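Local atomic coordinates of CobC (Shigella flexneri 2a, PDB entry 6NRU), a protein that probably removes phosphate from adenosylcobalamin 5'-phosphate and alpha-ribazole 5'-phosphate, in assembly of the nucleotide loop of vitamin B12. Residues Leu6-His11 against Gly154-Leu159; Leu52-Glu57 against Pro75-Pro80; Ser56-Ala61 against Glu81-Phe86. All blocks are in the same frame, centred on the assembly; numbering follows the deposited sequence.

Contact 1: Leu6-His11 against Gly154-Leu159; sequences LWLIRH and GVLSLL. With SO4 (sulfate ion), chain N.
Leu156 reaches from helix 153-163 onto the strand Leu6-Arg10, in the sheet of the histidine phosphatase fold, and its two methyls do different work. CD2 meets Leu8 CD2 at 4.2 Å, the two chains running in opposing senses. CD1 lies against the backbone, 3.5 Å from Ile9 O, and also 4.0 Å from Arg10 CB. One turn on, Leu159 offers CD2 to Leu8 CD2 at 4.0 Å and, more loosely, to Leu6 CD1. The segment axes approach to 9.0 Å and run at 148° to each other, roughly antiparallel, and Leu8 touches both Leu156 and Leu159. Helix 124-136 backs Leu159 through Phe134 and Ile135. Within the sheet, the strand is held by backbone bonds to Ile147 and Ile149 on one neighbour and to Ser182 and Ile184 on the other.

The strand ends in the Arg-His pair of the family's RHG motif, and His11 is probably the residue phosphorylated in catalysis. Arg10 sets CG anti to its backbone N (chi1 171°) and stays extended to NE, which takes the guanidinium past the helix to a bound sulfate; the modelled separation there is too short to be trusted. Val176 O receives a bond from Arg10 NH1. The sulfate O4 sits at the His11 ring edge, in the ring plane, where NE2 makes a weak, bent bond of 3.2 Å (125°).

Contact 2: Leu52-Glu57 against Pro75-Pro80; sequences LVLCSE and PVHIIP
The imidazole of His77 carries Leu52 CD1 over one face, a CH-pi contact 3.8 Å from the ring centroid and 27° off the normal, displaced toward the rim. Leu52 reaches it because a chi1 of -172° turns its chain away from the main-chain N, and the two side chains cross at about a right angle. Leu54 runs alongside His77 instead, pointing the same way, with CD2 3.5 Å from His77 CB and oblique to the ring. Beneath these side chains the backbones pair in parallel. His77 N gives to Val53 O at 2.7 Å, then His77 O receives Cys55 N and Cys55 O receives Ile79 N, both at 2.8 Å; a weak bond from Val53 N to Pro75 O precedes them. Linked by helix 59-69, parallel strands 52-55 and 76-78 form a beta-alpha-beta crossover, with 76-78 at an edge of the sheet. Val53, Cys55, Val76 and Ile78 share one face, Cys55 CB 4.1 Å from Ile78 CD1; there the helix touches Val53 through Leu69, and Cys55 and Ile78 through Gln62. On the face of Leu54 and His77, Phe134 touches both Leu54 and Ile79. The extended Glu57 chain slants across Ile78, its CG 3.6 Å from Ile78 CG2.

Contact 3: Ser56-Ala61 against Glu81-Phe86; sequences SELERA and ELNEMF. With SO4 (sulfate ion), chain N.
Asn83 and Glu57 cross obliquely, their amide and carboxylate planes 51° apart, and the amide grips both the backbone and the side chain of its partner. Asn83 OD1 receives Glu57 N at 2.7 Å, with the donor in the carbonyl plane. ND2 gives to Glu57 OE1 at 2.9 Å; the acceptor lies almost in the amide plane, but the donor comes from above the carboxylate plane. With both ends of the amide engaged, its rotation is fixed. Beside this pair Ser56 CB packs 3.2 Å from Leu82 O, an oxygen that also accepts a bond from Ser151 OG, while Ser56 OG is hydrogen-bonded to His152 NE2.

Glu84 points at the other segment; its chi1 of -176° carries the chain away from its own N before the next bond bends it. Leu58 passes at a slant and lays CD1 3.6 Å from Glu84 CB. Beyond lies Arg60, its chain bent twice and its guanidinium plane tilted 30° from the Glu84 carboxylate. Arg60 NH2 makes a long salt bridge of 3.9 Å to Glu84 OE2. The same Arg60 NH2 gives a hydrogen bond of 3.3 Å to O4 of the sulfate; Gly24 O holds NH1. Glu84 OE1 is tied on its anti side by the N of selenomethionine Met85 at 2.8 Å, which helps to set the carboxylate's rotation. Glu84 OE2 also approaches sulfate O1 to 3.4 Å, without a bond. Arg60 and the probable proton donor/acceptor Glu84 beside a sulfate, probably in the place of phosphate, are consistent with the phosphate pocket of histidine phosphatases.

Overall arrangement
From the N terminus, strand 5-10 opens the widest loop, which contact 1 closes only at helix 153-163, 143 residues later. Contacts 2 and 3 both nest inside it. They overlap at Ser56 and Glu57: contact 2 joins the outer strand 76-78 to strand 52-55, and contact 3 brings the following loop back to the start of helix 59-69. Contacts 1 and 2 both involve the central sheet without touching, their centres 13 Å apart. Contact 3 meets both, through Leu82 CD1 against the backbone of Leu54 and through Val155 CG2 against Asn83 O. Contacts 1 and 3 also share the sulfate, where His11 and Arg60 come together.

Contact 1: Leu6-His11 against Gly154-Leu159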
# COMPACT_ATOMS: atom_id res chain seq x y z
N LEU A 6 3.52 8.43 -10.26
CA LEU A 6 3.27 7.18 -9.57
C LEU A 6 1.77 6.94 -9.51
O LEU A 6 1.03 7.75 -8.94
CB LEU A 6 3.86 7.20 -8.16
CG LEU A 6 5.27 7.79 -8.05
CD1 LEU A 6 5.72 7.83 -6.61
CD2 LEU A 6 6.25 7.00 -8.90
N TRP A 7 1.32 5.85 -10.12
CA TRP A 7 -0.08 5.44 -10.03
C TRP A 7 -0.20 4.47 -8.86
O TRP A 7 0.40 3.39 -8.88
CB TRP A 7 -0.55 4.80 -11.33
CG TRP A 7 -0.36 5.68 -12.54
CD1 TRP A 7 0.81 5.94 -13.19
CD2 TRP A 7 -1.37 6.42 -13.23
NE1 TRP A 7 0.59 6.79 -14.24
CE2 TRP A 7 -0.75 7.10 -14.29
CE3 TRP A 7 -2.75 6.56 -13.06
CZ2 TRP A 7 -1.45 7.92 -15.18
CZ3 TRP A 7 -3.45 7.37 -13.94
CH2 TRP A 7 -2.80 8.04 -14.98
N LEU A 8 -0.95 4.86 -7.84
CA LEU A 8 -1.03 4.10 -6.60
C LEU A 8 -2.31 3.28 -6.58
O LEU A 8 -3.41 3.81 -6.80
CB LEU A 8 -0.99 5.04 -5.39
CG LEU A 8 0.09 6.12 -5.45
CD1 LEU A 8 0.05 7.02 -4.23
CD2 LEU A 8 1.47 5.49 -5.60
N ILE A 9 -2.18 1.99 -6.30
CA ILE A 9 -3.31 1.08 -6.16
C ILE A 9 -3.10 0.25 -4.90
O ILE A 9 -2.08 -0.43 -4.76
CB ILE A 9 -3.48 0.16 -7.37
CG1 ILE A 9 -4.01 0.94 -8.57
CG2 ILE A 9 -4.41 -1.00 -7.04
CD1 ILE A 9 -4.38 0.06 -9.75
N ARG A 10 -4.05 0.32 -3.98
CA ARG A 10 -4.09 -0.57 -2.83
C ARG A 10 -4.83 -1.84 -3.21
O ARG A 10 -5.80 -1.80 -3.97
CB ARG A 10 -4.77 0.12 -1.64
CG ARG A 10 -5.06 -0.77 -0.44
CD ARG A 10 -6.01 -0.07 0.51
NE ARG A 10 -6.40 -0.89 1.65
CZ ARG A 10 -7.32 -0.52 2.54
NH1 ARG A 10 -7.94 0.65 2.41
NH2 ARG A 10 -7.63 -1.32 3.55
N HIS A 11 -4.35 -2.97 -2.70
CA HIS A 11 -4.95 -4.26 -3.01
C HIS A 11 -6.42 -4.29 -2.59
O HIS A 11 -6.86 -3.57 -1.70
CB HIS A 11 -4.19 -5.39 -2.32
CG HIS A 11 -4.25 -5.33 -0.83
ND1 HIS A 11 -5.34 -5.78 -0.11
CD2 HIS A 11 -3.37 -4.86 0.08
CE1 HIS A 11 -5.12 -5.59 1.18
NE2 HIS A 11 -3.93 -5.04 1.32
N GLY A 154 -1.16 1.30 4.64
CA GLY A 154 -0.16 1.99 5.43
C GLY A 154 1.02 2.47 4.60
O GLY A 154 1.55 3.56 4.83
N VAL A 155 1.44 1.67 3.62
CA VAL A 155 2.57 2.04 2.78
C VAL A 155 2.21 3.23 1.89
O VAL A 155 2.95 4.22 1.83
CB VAL A 155 3.03 0.84 1.93
CG1 VAL A 155 4.08 1.28 0.92
CG2 VAL A 155 3.55 -0.28 2.81
N LEU A 156 1.08 3.14 1.19
CA LEU A 156 0.75 4.16 0.20
C LEU A 156 0.36 5.47 0.87
O LEU A 156 0.73 6.55 0.37
CB LEU A 156 -0.38 3.65 -0.70
CG LEU A 156 -0.03 2.42 -1.54
CD1 LEU A 156 -1.25 1.92 -2.29
CD2 LEU A 156 1.09 2.74 -2.50
N SER A 157 -0.37 5.41 1.98
CA SER A 157 -0.73 6.64 2.69
C SER A 157 0.50 7.35 3.22
O SER A 157 0.60 8.58 3.16
CB SER A 157 -1.70 6.32 3.83
OG SER A 157 -1.02 5.66 4.87
N LEU A 158 1.45 6.58 3.77
CA LEU A 158 2.70 7.17 4.25
C LEU A 158 3.57 7.64 3.09
O LEU A 158 4.32 8.61 3.23
CB LEU A 158 3.45 6.18 5.12
CG LEU A 158 4.79 6.66 5.68
CD1 LEU A 158 4.59 7.93 6.47
CD2 LEU A 158 5.43 5.58 6.53
N LEU A 159 3.50 6.95 1.95
CA LEU A 159 4.24 7.40 0.78
C LEU A 159 3.77 8.78 0.35
O LEU A 159 4.59 9.68 0.10
CB LEU A 159 4.08 6.40 -0.37
CG LEU A 159 4.85 6.73 -1.65
CD1 LEU A 159 6.32 6.44 -1.47
CD2 LEU A 159 4.29 5.95 -2.83
S SO4 N . -5.33 -3.73 5.31
O1 SO4 N . -4.31 -3.17 6.20
O2 SO4 N . -6.32 -4.46 6.11
O3 SO4 N . -5.98 -2.66 4.57
O4 SO4 N . -4.70 -4.65 4.37

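Contact 2: Leu52-Glu57 against Pro75-Pro80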
# COMPACT_ATOMS: atom_id res chain seq x y z
N LEU A 52 6.36 0.59 -16.01
CA LEU A 52 6.98 -0.07 -14.87
C LEU A 52 5.89 -0.40 -13.85
O LEU A 52 4.96 0.38 -13.66
CB LEU A 52 8.06 0.81 -14.23
CG LEU A 52 8.90 0.15 -13.14
CD1 LEU A 52 9.66 -1.05 -13.69
CD2 LEU A 52 9.86 1.16 -12.53
N VAL A 53 6.02 -1.55 -13.21
CA VAL A 53 5.12 -1.96 -12.13
C VAL A 53 5.97 -2.36 -10.94
O VAL A 53 6.84 -3.24 -11.05
CB VAL A 53 4.20 -3.12 -12.55
CG1 VAL A 53 3.34 -3.55 -11.36
CG2 VAL A 53 3.32 -2.71 -13.72
N LEU A 54 5.74 -1.72 -9.80
CA LEU A 54 6.38 -2.06 -8.54
C LEU A 54 5.32 -2.58 -7.59
O LEU A 54 4.29 -1.93 -7.38
CB LEU A 54 7.10 -0.85 -7.94
CG LEU A 54 7.97 -0.03 -8.90
CD1 LEU A 54 8.55 1.18 -8.19
CD2 LEU A 54 9.08 -0.89 -9.48
N CYS A 55 5.57 -3.75 -7.01
CA CYS A 55 4.56 -4.46 -6.23
C CYS A 55 5.17 -4.97 -4.94
O CYS A 55 6.37 -5.27 -4.87
CB CYS A 55 3.98 -5.62 -7.04
SG CYS A 55 2.62 -6.50 -6.26
N SER A 56 4.34 -5.07 -3.91
CA SER A 56 4.80 -5.66 -2.66
C SER A 56 4.92 -7.17 -2.80
O SER A 56 4.37 -7.78 -3.72
CB SER A 56 3.84 -5.30 -1.52
OG SER A 56 2.94 -6.36 -1.26
N GLU A 57 5.66 -7.78 -1.87
CA GLU A 57 5.86 -9.23 -1.92
C GLU A 57 4.58 -9.99 -1.60
O GLU A 57 4.38 -11.09 -2.13
CB GLU A 57 6.95 -9.64 -0.93
CG GLU A 57 8.30 -9.01 -1.15
CD GLU A 57 9.34 -9.54 -0.18
OE1 GLU A 57 8.97 -9.93 0.95
OE2 GLU A 57 10.53 -9.58 -0.56
N PRO A 75 6.72 -5.24 -17.13
CA PRO A 75 7.71 -5.72 -16.14
C PRO A 75 7.27 -5.39 -14.72
O PRO A 75 6.86 -4.27 -14.42
CB PRO A 75 8.99 -4.96 -16.52
CG PRO A 75 8.76 -4.51 -17.94
CD PRO A 75 7.30 -4.22 -18.02
N VAL A 76 7.37 -6.39 -13.84
CA VAL A 76 6.88 -6.29 -12.47
C VAL A 76 8.06 -6.48 -11.53
O VAL A 76 8.64 -7.57 -11.46
CB VAL A 76 5.78 -7.32 -12.17
CG1 VAL A 76 5.38 -7.25 -10.70
CG2 VAL A 76 4.59 -7.09 -13.08
N HIS A 77 8.42 -5.43 -10.79
CA HIS A 77 9.43 -5.52 -9.75
C HIS A 77 8.74 -5.80 -8.42
O HIS A 77 7.75 -5.14 -8.07
CB HIS A 77 10.24 -4.24 -9.64
CG HIS A 77 11.03 -3.91 -10.87
ND1 HIS A 77 12.22 -3.20 -10.82
CD2 HIS A 77 10.80 -4.17 -12.18
CE1 HIS A 77 12.69 -3.05 -12.05
NE2 HIS A 77 11.85 -3.63 -12.89
N ILE A 78 9.25 -6.77 -7.68
CA ILE A 78 8.75 -7.09 -6.35
C ILE A 78 9.65 -6.38 -5.34
O ILE A 78 10.80 -6.76 -5.14
CB ILE A 78 8.72 -8.60 -6.10
CG1 ILE A 78 7.90 -9.30 -7.18
CG2 ILE A 78 8.13 -8.90 -4.74
CD1 ILE A 78 6.44 -8.89 -7.19
N ILE A 79 9.12 -5.33 -4.72
CA ILE A 79 9.88 -4.49 -3.80
C ILE A 79 9.48 -4.87 -2.37
O ILE A 79 8.31 -4.66 -2.00
CB ILE A 79 9.64 -3.00 -4.07
CG1 ILE A 79 9.90 -2.69 -5.54
CG2 ILE A 79 10.52 -2.14 -3.18
CD1 ILE A 79 11.30 -3.02 -6.00
N PRO A 80 10.38 -5.42 -1.56
CA PRO A 80 10.02 -5.74 -0.17
C PRO A 80 9.75 -4.52 0.68
O PRO A 80 9.07 -4.64 1.71
CB PRO A 80 11.24 -6.51 0.35
CG PRO A 80 12.07 -6.83 -0.87
CD PRO A 80 11.78 -5.75 -1.85

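Contact 3: Ser56-Ala61 against Glu81-Phe86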
# COMPACT_ATOMS: atom_id res chain seq x y z
N SER A 56 4.34 -5.07 -3.91
CA SER A 56 4.80 -5.66 -2.66
C SER A 56 4.92 -7.17 -2.80
O SER A 56 4.37 -7.78 -3.72
CB SER A 56 3.84 -5.30 -1.52
OG SER A 56 2.94 -6.36 -1.26
N GLU A 57 5.66 -7.78 -1.87
CA GLU A 57 5.86 -9.23 -1.92
C GLU A 57 4.58 -9.99 -1.60
O GLU A 57 4.38 -11.09 -2.13
CB GLU A 57 6.95 -9.64 -0.93
CG GLU A 57 8.30 -9.01 -1.15
CD GLU A 57 9.34 -9.54 -0.18
OE1 GLU A 57 8.97 -9.93 0.95
OE2 GLU A 57 10.53 -9.58 -0.56
N LEU A 58 3.72 -9.43 -0.76
CA LEU A 58 2.56 -10.16 -0.27
C LEU A 58 1.61 -10.48 -1.41
O LEU A 58 1.33 -9.65 -2.27
CB LEU A 58 1.85 -9.35 0.81
CG LEU A 58 2.76 -8.88 1.95
CD1 LEU A 58 1.95 -8.22 3.04
CD2 LEU A 58 3.57 -10.04 2.51
N GLU A 59 1.10 -11.72 -1.41
CA GLU A 59 0.41 -12.24 -2.59
C GLU A 59 -0.90 -11.51 -2.85
O GLU A 59 -1.34 -11.44 -4.00
CB GLU A 59 0.16 -13.74 -2.44
CG GLU A 59 0.23 -14.49 -3.75
CD GLU A 59 1.59 -14.39 -4.41
OE1 GLU A 59 1.65 -14.37 -5.65
OE2 GLU A 59 2.60 -14.34 -3.67
N ARG A 60 -1.54 -10.95 -1.82
CA ARG A 60 -2.75 -10.19 -2.05
C ARG A 60 -2.48 -8.98 -2.95
O ARG A 60 -3.35 -8.57 -3.72
CB ARG A 60 -3.38 -9.74 -0.73
CG ARG A 60 -2.57 -8.73 0.06
CD ARG A 60 -2.60 -9.06 1.54
NE ARG A 60 -2.65 -7.86 2.38
CZ ARG A 60 -2.02 -7.74 3.54
NH1 ARG A 60 -1.29 -8.75 4.00
NH2 ARG A 60 -2.11 -6.62 4.24
N ALA A 61 -1.27 -8.42 -2.87
CA ALA A 61 -0.89 -7.33 -3.76
C ALA A 61 -0.54 -7.85 -5.15
O ALA A 61 -0.89 -7.23 -6.15
CB ALA A 61 0.29 -6.56 -3.17
N GLU A 81 10.25 -3.35 0.29
CA GLU A 81 9.95 -2.12 1.01
C GLU A 81 8.47 -1.76 0.92
O GLU A 81 7.96 -1.08 1.81
CB GLU A 81 10.80 -0.96 0.47
CG GLU A 81 12.23 -0.94 0.98
CD GLU A 81 13.11 -2.00 0.34
OE1 GLU A 81 12.68 -2.61 -0.66
OE2 GLU A 81 14.24 -2.22 0.84
N LEU A 82 7.78 -2.21 -0.13
CA LEU A 82 6.36 -1.97 -0.30
C LEU A 82 5.48 -2.90 0.52
O LEU A 82 4.25 -2.80 0.44
CB LEU A 82 5.98 -2.09 -1.79
CG LEU A 82 6.53 -1.00 -2.72
CD1 LEU A 82 6.24 -1.33 -4.18
CD2 LEU A 82 5.95 0.35 -2.35
N ASN A 83 6.08 -3.80 1.30
CA ASN A 83 5.31 -4.76 2.07
C ASN A 83 4.52 -4.08 3.18
O ASN A 83 4.90 -3.03 3.70
CB ASN A 83 6.23 -5.81 2.69
CG ASN A 83 6.78 -6.77 1.68
OD1 ASN A 83 6.33 -6.80 0.53
ND2 ASN A 83 7.75 -7.57 2.08
N GLU A 84 3.42 -4.71 3.56
CA GLU A 84 2.69 -4.31 4.75
C GLU A 84 3.60 -4.42 5.97
O GLU A 84 4.57 -5.18 5.99
CB GLU A 84 1.44 -5.18 4.93
CG GLU A 84 0.53 -4.80 6.09
CD GLU A 84 0.07 -3.36 6.04
OE1 GLU A 84 0.76 -2.49 6.61
OE2 GLU A 84 -0.99 -3.09 5.43
N MSE A 85 3.29 -3.63 7.00
CA MSE A 85 3.97 -3.73 8.27
C MSE A 85 3.84 -5.14 8.82
O MSE A 85 2.79 -5.77 8.68
CB MSE A 85 3.40 -2.72 9.27
CG MSE A 85 4.36 -2.30 10.36
SE MSE A 85 3.59 -0.91 11.49
CE MSE A 85 2.87 -2.05 12.90
N PHE A 86 4.91 -5.66 9.43
CA PHE A 86 4.90 -7.00 10.00
C PHE A 86 4.43 -6.91 11.45
O PHE A 86 5.14 -6.38 12.32
CB PHE A 86 6.28 -7.63 9.91
CG PHE A 86 6.37 -8.97 10.58
CD1 PHE A 86 5.55 -10.01 10.17
CD2 PHE A 86 7.26 -9.19 11.61
CE1 PHE A 86 5.62 -11.25 10.78
CE2 PHE A 86 7.34 -10.43 12.22
CZ PHE A 86 6.52 -11.46 11.81
S SO4 N . -5.33 -3.73 5.31
O1 SO4 N . -4.31 -3.17 6.20
O2 SO4 N . -6.32 -4.46 6.11
O3 SO4 N . -5.98 -2.66 4.57
O4 SO4 N . -4.70 -4.65 4.37